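Local coordinates for capsular polysaccharide export system protein KpsC (Thermosulfurimonas dismutans, PDB 6MGD) that probably transfers Kdo in beta-2,7 linkage while building the glycolipid anchor of bacterial capsular polysaccharides, at residues W12-R15 and I16-F20; L28-R31 and Q32-E35; G50-L53 and E54-V58. All blocks are in the same frame, centred on the assembly; numbering follows the deposited sequence.

In the fold
The three interactions follow one another along the first 58 residues, in the half of the chain built on a mixed six-stranded sheet, probably one of the two Rossmann-like domains expected of a GT-B glycosyltransferase. Interaction 1 lies in helix 11-20, the crossover between parallel strands 4-7 and 24-28. Interaction 2 starts helix 31-41 directly after strand 24-28, and interaction 3 spans the short helix 52-56 that links strands 44-49 and 64-71. Interactions 2 and 3 have centres about 13 Å apart and touch, Arg31 CB packing against Val58 CG1 at 3.8 Å. Interaction 1 stands apart, its centre about 20 and 21 Å from theirs. The three helices connect successive strands of one sheet, so these contacts belong to its local packing.

Interaction 1 (W12-R15 and I16-F20); sequences WKIR and IIKRF
Trp12 and Ile16 meet one turn apart on helix 11-20, the helical crossover of the beta-alpha-beta unit formed with strands 4-7 and 24-28. Three main-chain hydrogen bonds of the i to i+4 pattern hold this part of the helix. Ile16 N donates to Trp12 O at 3.2 Å, and Ile17 N bonds to Lys13 O in the same way. The third, from Lys18 N to Ile14 O, is the most bent of the three, with 148° at the hydrogen.

Apolar contacts run along the same spacing. CG of Trp12 lies anti to the backbone N (chi1 176°), which carries the indole along the helix toward Ile16. CG1 of Ile16 sits over one face of the ring, displaced toward its rim, while CD1 reaches the five-membered part and comes within 3.8 Å of Trp12 CE2. Lys13 and Ile17 run side by side and point the same way, their methylene groups meeting at Lys13 CG and Ile17 CG1, 4.1 Å apart. Ile17 is buried, and its side chain also packs on Phe9 and on Leu89 of strand 88-92, tying the helix to the sheet.

Two of the charged chains find partners outside the helix: Lys13 makes a cation-pi contact with Trp49, and Arg19 reaches Ser302 O through a weak hydrogen bond from NH1. Lys18 instead sends its aliphatic part across Ile14: the chain bends at chi3 (-57°), and CE of Lys18 settles 4.1 Å from the branch methyl CG2 of Ile14.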
loop_
_atom_site.group_PDB
_atom_site.type_symbol
_atom_site.label_atom_id
_atom_site.label_comp_id
_atom_site.label_asym_id
_atom_site.label_seq_id
_atom_site.Cartn_x
_atom_site.Cartn_y
_atom_site.Cartn_z
ATOM N N TRP A 12 10.528 15.566 -13.076
ATOM C CA TRP A 12 10.117 14.248 -13.551
ATOM C C TRP A 12 8.789 13.824 -12.933
ATOM O O TRP A 12 7.904 13.317 -13.632
ATOM C CB TRP A 12 11.209 13.224 -13.244
ATOM C CG TRP A 12 10.824 11.835 -13.604
ATOM C CD1 TRP A 12 10.425 10.850 -12.751
ATOM C CD2 TRP A 12 10.785 11.269 -14.920
ATOM N NE1 TRP A 12 10.147 9.702 -13.450
ATOM C CE2 TRP A 12 10.357 9.935 -14.785
ATOM C CE3 TRP A 12 11.071 11.760 -16.199
ATOM C CZ2 TRP A 12 10.209 9.084 -15.876
ATOM C CZ3 TRP A 12 10.928 10.910 -17.284
ATOM C CH2 TRP A 12 10.498 9.587 -17.114
ATOM N N LYS A 13 8.627 14.038 -11.623
ATOM C CA LYS A 13 7.379 13.666 -10.962
ATOM C C LYS A 13 6.204 14.506 -11.448
ATOM O O LYS A 13 5.077 14.005 -11.515
ATOM C CB LYS A 13 7.533 13.791 -9.446
ATOM C CG LYS A 13 6.259 13.572 -8.643
ATOM C CD LYS A 13 6.596 13.312 -7.189
ATOM C CE LYS A 13 7.435 12.054 -7.060
ATOM N NZ LYS A 13 6.764 11.049 -6.198
ATOM N N ILE A 14 6.441 15.774 -11.789
ATOM C CA ILE A 14 5.361 16.629 -12.280
ATOM C C ILE A 14 4.804 16.084 -13.591
ATOM O O ILE A 14 3.585 16.000 -13.783
ATOM C CB ILE A 14 5.853 18.080 -12.433
ATOM C CG1 ILE A 14 6.131 18.695 -11.061
ATOM C CG2 ILE A 14 4.841 18.912 -13.203
ATOM C CD1 ILE A 14 6.608 20.128 -11.119
ATOM N N ARG A 15 5.692 15.700 -14.512
ATOM C CA ARG A 15 5.247 15.151 -15.789
ATOM C C ARG A 15 4.455 13.865 -15.595
ATOM O O ARG A 15 3.452 13.633 -16.283
ATOM C CB ARG A 15 6.449 14.906 -16.700
ATOM C CG ARG A 15 7.241 16.156 -17.029
ATOM C CD ARG A 15 8.329 15.855 -18.038
ATOM N NE ARG A 15 7.778 15.298 -19.267
ATOM C CZ ARG A 15 8.509 14.756 -20.235
ATOM N NH1 ARG A 15 9.828 14.695 -20.116
ATOM N NH2 ARG A 15 7.923 14.271 -21.321
ATOM N N ILE A 16 4.886 13.015 -14.661
ATOM C CA ILE A 16 4.147 11.791 -14.362
ATOM C C ILE A 16 2.765 12.124 -13.813
ATOM O O ILE A 16 1.756 11.538 -14.224
ATOM C CB ILE A 16 4.940 10.913 -13.378
ATOM C CG1 ILE A 16 6.212 10.386 -14.038
ATOM C CG2 ILE A 16 4.073 9.771 -12.860
ATOM C CD1 ILE A 16 6.945 9.368 -13.199
ATOM N N ILE A 17 2.701 13.063 -12.867
ATOM C CA ILE A 17 1.423 13.424 -12.262
ATOM C C ILE A 17 0.491 14.028 -13.304
ATOM O O ILE A 17 -0.725 13.806 -13.274
ATOM C CB ILE A 17 1.654 14.378 -11.076
ATOM C CG1 ILE A 17 2.395 13.651 -9.955
ATOM C CG2 ILE A 17 0.338 14.931 -10.569
ATOM C CD1 ILE A 17 1.753 12.350 -9.544
ATOM N N LYS A 18 1.049 14.781 -14.253
ATOM C CA LYS A 18 0.230 15.420 -15.276
ATOM C C LYS A 18 -0.503 14.407 -16.147
ATOM O O LYS A 18 -1.511 14.758 -16.768
ATOM C CB LYS A 18 1.102 16.338 -16.131
ATOM C CG LYS A 18 0.326 17.421 -16.861
ATOM C CD LYS A 18 1.255 18.512 -17.367
ATOM C CE LYS A 18 2.066 19.113 -16.229
ATOM N NZ LYS A 18 2.962 20.212 -16.693
ATOM N N ARG A 19 -0.024 13.162 -16.204
ATOM C CA ARG A 19 -0.774 12.116 -16.893
ATOM C C ARG A 19 -2.122 11.882 -16.224
ATOM O O ARG A 19 -3.130 11.646 -16.901
ATOM C CB ARG A 19 0.036 10.820 -16.926
ATOM C CG ARG A 19 1.372 10.935 -17.636
ATOM C CD ARG A 19 2.205 9.675 -17.463
ATOM N NE ARG A 19 1.424 8.464 -17.702
ATOM C CZ ARG A 19 1.152 7.970 -18.906
ATOM N NH1 ARG A 19 0.433 6.864 -19.019
ATOM N NH2 ARG A 19 1.590 8.585 -19.997
ATOM N N PHE A 20 -2.159 11.945 -14.892
ATOM C CA PHE A 20 -3.390 11.740 -14.141
ATOM C C PHE A 20 -4.133 13.039 -13.875
ATOM O O PHE A 20 -5.368 13.036 -13.805
ATOM C CB PHE A 20 -3.083 11.037 -12.816
ATOM C CG PHE A 20 -2.404 9.708 -12.982
ATOM C CD1 PHE A 20 -1.035 9.631 -13.173
ATOM C CD2 PHE A 20 -3.138 8.534 -12.951
ATOM C CE1 PHE A 20 -0.409 8.408 -13.334
ATOM C CE2 PHE A 20 -2.519 7.307 -13.112
ATOM C CZ PHE A 20 -1.152 7.245 -13.303
#

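Interaction 2 (L28-R31 and Q32-E35); sequences LSSR and QEVE
Glu33 folds back over the start of helix 31-41, where its OE1 accepts a nearly straight hydrogen bond from Ser29 N (3.0 Å, 173°). The donor approaches from above the carboxylate plane. CG of Glu33 is anti to its carbonyl carbon and the chain continues extended, a shape that carries the acid back to the residue before the N-cap. Ser30 is that cap: its OG, held between the backbone N and the carbonyl carbon (chi1 60°), accepts a weak bond of 3.4 Å from Glu33 N. The acid takes Ser29 N rather than the N-H of the cap residue, so the reciprocal bond of a capping box is not formed. With an alanine here, Ser29 N would probably lose its acceptor and the turn before the helix would be less firmly held.

Arg31 bends at chi2 and chi3, and its NH1 forms a long salt bridge of 3.5 Å with Glu35 OE2, the guanidinium and carboxylate planes 66° apart. Gln32 OE1 lies beside Arg31 CG.

Facing the sheet, the side chains of Leu28 and Val34 cross at about a right angle, CD1 of Leu28 lying 3.8 Å from CG2 of Val34; both pack on Leu46 of strand 44-49, seating helix 31-41 against the sheet.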
loop_
_atom_site.group_PDB
_atom_site.type_symbol
_atom_site.label_atom_id
_atom_site.label_comp_id
_atom_site.label_asym_id
_atom_site.label_seq_id
_atom_site.Cartn_x
_atom_site.Cartn_y
_atom_site.Cartn_z
ATOM N N LEU A 28 4.392 24.722 -6.214
ATOM C CA LEU A 28 4.633 25.560 -5.047
ATOM C C LEU A 28 5.740 24.936 -4.206
ATOM O O LEU A 28 5.704 23.736 -3.915
ATOM C CB LEU A 28 3.350 25.715 -4.229
ATOM C CG LEU A 28 2.098 26.026 -5.058
ATOM C CD1 LEU A 28 0.862 26.089 -4.174
ATOM C CD2 LEU A 28 2.269 27.321 -5.840
ATOM N N SER A 29 6.721 25.751 -3.820
ATOM C CA SER A 29 7.947 25.251 -3.210
ATOM C C SER A 29 8.051 25.522 -1.716
ATOM O O SER A 29 9.073 25.177 -1.114
ATOM C CB SER A 29 9.168 25.847 -3.921
ATOM O OG SER A 29 9.276 25.355 -5.246
ATOM N N SER A 30 7.034 26.118 -1.098
ATOM C CA SER A 30 7.095 26.404 0.329
ATOM C C SER A 30 5.688 26.633 0.859
ATOM O O SER A 30 4.751 26.889 0.099
ATOM C CB SER A 30 7.980 27.621 0.622
ATOM O OG SER A 30 7.481 28.776 -0.025
ATOM N N ARG A 31 5.559 26.536 2.185
ATOM C CA ARG A 31 4.265 26.771 2.818
ATOM C C ARG A 31 3.799 28.208 2.631
ATOM O O ARG A 31 2.592 28.459 2.537
ATOM C CB ARG A 31 4.333 26.422 4.306
ATOM C CG ARG A 31 5.696 26.647 4.944
ATOM C CD ARG A 31 5.632 27.617 6.118
ATOM N NE ARG A 31 4.339 27.600 6.797
ATOM C CZ ARG A 31 3.491 28.625 6.812
ATOM N NH1 ARG A 31 2.335 28.525 7.453
ATOM N NH2 ARG A 31 3.804 29.755 6.191
ATOM N N GLN A 32 4.731 29.162 2.573
ATOM C CA GLN A 32 4.343 30.551 2.348
ATOM C C GLN A 32 3.732 30.735 0.966
ATOM O O GLN A 32 2.763 31.485 0.806
ATOM C CB GLN A 32 5.544 31.480 2.535
ATOM C CG GLN A 32 6.899 30.792 2.471
ATOM C CD GLN A 32 7.309 30.185 3.800
ATOM O OE1 GLN A 32 7.722 29.027 3.865
ATOM N NE2 GLN A 32 7.196 30.969 4.869
ATOM N N GLU A 33 4.278 30.054 -0.045
ATOM C CA GLU A 33 3.708 30.146 -1.385
ATOM C C GLU A 33 2.306 29.559 -1.435
ATOM O O GLU A 33 1.452 30.053 -2.181
ATOM C CB GLU A 33 4.618 29.445 -2.392
ATOM C CG GLU A 33 5.983 30.090 -2.528
ATOM C CD GLU A 33 6.855 29.409 -3.562
ATOM O OE1 GLU A 33 6.310 28.708 -4.443
ATOM O OE2 GLU A 33 8.092 29.574 -3.491
ATOM N N VAL A 34 2.045 28.515 -0.646
ATOM C CA VAL A 34 0.699 27.956 -0.576
ATOM C C VAL A 34 -0.263 28.953 0.062
ATOM O O VAL A 34 -1.385 29.146 -0.420
ATOM C CB VAL A 34 0.723 26.615 0.184
ATOM C CG1 VAL A 34 -0.672 26.012 0.249
ATOM C CG2 VAL A 34 1.694 25.649 -0.478
ATOM N N GLU A 35 0.162 29.609 1.145
ATOM C CA GLU A 35 -0.713 30.570 1.812
ATOM C C GLU A 35 -0.952 31.801 0.945
ATOM O O GLU A 35 -2.072 32.323 0.896
ATOM C CB GLU A 35 -0.126 30.975 3.166
ATOM C CG GLU A 35 0.213 29.815 4.104
ATOM C CD GLU A 35 -0.993 29.242 4.835
ATOM O OE1 GLU A 35 -2.067 29.081 4.216
ATOM O OE2 GLU A 35 -0.864 28.948 6.042
#

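Interaction 3 (G50-L53 and E54-V58)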
loop_
_atom_site.group_PDB
_atom_site.type_symbol
_atom_site.label_atom_id
_atom_site.label_comp_id
_atom_site.label_asym_id
_atom_site.label_seq_id
_atom_site.Cartn_x
_atom_site.Cartn_y
_atom_site.Cartn_z
ATOM N N GLY A 50 2.560 11.691 -0.324
ATOM C CA GLY A 50 2.702 10.913 0.895
ATOM C C GLY A 50 2.469 11.755 2.133
ATOM O O GLY A 50 1.510 12.529 2.221
ATOM N N SER A 51 3.365 11.610 3.104
ATOM C CA SER A 51 3.275 12.311 4.382
ATOM C C SER A 51 4.200 13.520 4.431
ATOM O O SER A 51 4.809 13.805 5.466
ATOM C CB SER A 51 3.580 11.352 5.527
ATOM O OG SER A 51 2.698 10.245 5.504
ATOM N N THR A 52 4.318 14.249 3.320
ATOM C CA THR A 52 5.236 15.383 3.271
ATOM C C THR A 52 4.830 16.471 4.256
ATOM O O THR A 52 5.681 17.040 4.950
ATOM C CB THR A 52 5.305 15.938 1.847
ATOM O OG1 THR A 52 5.814 14.928 0.967
ATOM C CG2 THR A 52 6.212 17.153 1.786
ATOM N N LEU A 53 3.532 16.768 4.341
ATOM C CA LEU A 53 3.078 17.809 5.256
ATOM C C LEU A 53 3.252 17.384 6.709
ATOM O O LEU A 53 3.625 18.202 7.559
ATOM C CB LEU A 53 1.620 18.161 4.966
ATOM C CG LEU A 53 1.333 18.621 3.535
ATOM C CD1 LEU A 53 -0.159 18.827 3.310
ATOM C CD2 LEU A 53 2.111 19.889 3.222
ATOM N N GLU A 54 2.991 16.111 7.014
ATOM C CA GLU A 54 3.140 15.637 8.387
ATOM C C GLU A 54 4.603 15.611 8.812
ATOM O O GLU A 54 4.921 15.888 9.974
ATOM C CB GLU A 54 2.516 14.249 8.540
ATOM C CG GLU A 54 0.992 14.233 8.514
ATOM C CD GLU A 54 0.422 14.415 7.119
ATOM O OE1 GLU A 54 1.136 14.118 6.138
ATOM O OE2 GLU A 54 -0.742 14.856 7.004
ATOM N N ASN A 55 5.508 15.276 7.888
ATOM C CA ASN A 55 6.931 15.278 8.213
ATOM C C ASN A 55 7.440 16.688 8.485
ATOM O O ASN A 55 8.387 16.865 9.259
ATOM C CB ASN A 55 7.729 14.631 7.084
ATOM C CG ASN A 55 7.370 13.176 6.879
ATOM O OD1 ASN A 55 6.931 12.497 7.806
ATOM N ND2 ASN A 55 7.549 12.688 5.656
ATOM N N GLU A 56 6.836 17.694 7.862
ATOM C CA GLU A 56 7.182 19.084 8.114
ATOM C C GLU A 56 6.301 19.723 9.178
ATOM O O GLU A 56 6.531 20.885 9.532
ATOM C CB GLU A 56 7.088 19.894 6.818
ATOM C CG GLU A 56 7.897 19.329 5.666
ATOM C CD GLU A 56 7.764 20.159 4.405
ATOM O OE1 GLU A 56 8.778 20.336 3.697
ATOM O OE2 GLU A 56 6.647 20.643 4.126
ATOM N N ARG A 57 5.306 18.994 9.691
ATOM C CA ARG A 57 4.367 19.509 10.690
ATOM C C ARG A 57 3.667 20.774 10.202
ATOM O O ARG A 57 3.300 21.643 10.998
ATOM C CB ARG A 57 5.064 19.758 12.033
ATOM C CG ARG A 57 5.578 18.492 12.700
ATOM C CD ARG A 57 6.613 18.804 13.769
ATOM N NE ARG A 57 7.694 19.637 13.248
ATOM C CZ ARG A 57 8.699 19.183 12.505
ATOM N NH1 ARG A 57 8.766 17.898 12.185
ATOM N NH2 ARG A 57 9.636 20.019 12.077
ATOM N N VAL A 58 3.483 20.882 8.892
ATOM C CA VAL A 58 2.844 22.042 8.284
ATOM C C VAL A 58 1.365 21.740 8.090
ATOM O O VAL A 58 0.996 20.660 7.615
ATOM C CB VAL A 58 3.516 22.404 6.949
ATOM C CG1 VAL A 58 2.747 23.516 6.247
ATOM C CG2 VAL A 58 4.961 22.817 7.182
#
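Leu53 O is gripped by two backbone N-H groups at the end of helix 52-56: Val58 N donates at 3.0 Å, and Glu56 N adds a weak bond at 3.3 Å. The first belongs to a Schellman motif, completed by a weak bond from Arg57 N to Glu54 O. Arg57 is its C-prime residue, and its positive phi (56°) turns the chain out of the helix.

Before this end, Asn55 N bonds to Ser51 O at 2.9 Å and Glu56 N to Thr52 O at 3.2 Å. Ser51 occupies the N-cap position but makes no capping bond with its side chain; its OG is hydrogen-bonded to Tyr98 OH.

Both acids have their strongest polar partners outside the helix. Glu54 bends at chi2 (76°), bringing OE1 back to 3.3 Å from Ser51 CA while OE2 forms a salt bridge with Arg68. Glu56 stays extended beyond CG, its OE1 salt-bridged to Lys8 and its OE2 hydrogen-bonded to Tyr7 OH. Arg68 lies on strand 64-71 and Tyr7 on strand 4-7, so the two acids tie the crossover helix between strands 44-49 and 64-71 to two strands of the sheet. Leu53 is buried against Tyr7, Phe60 and Val66, and its CB lies 3.7 Å from Val58 O.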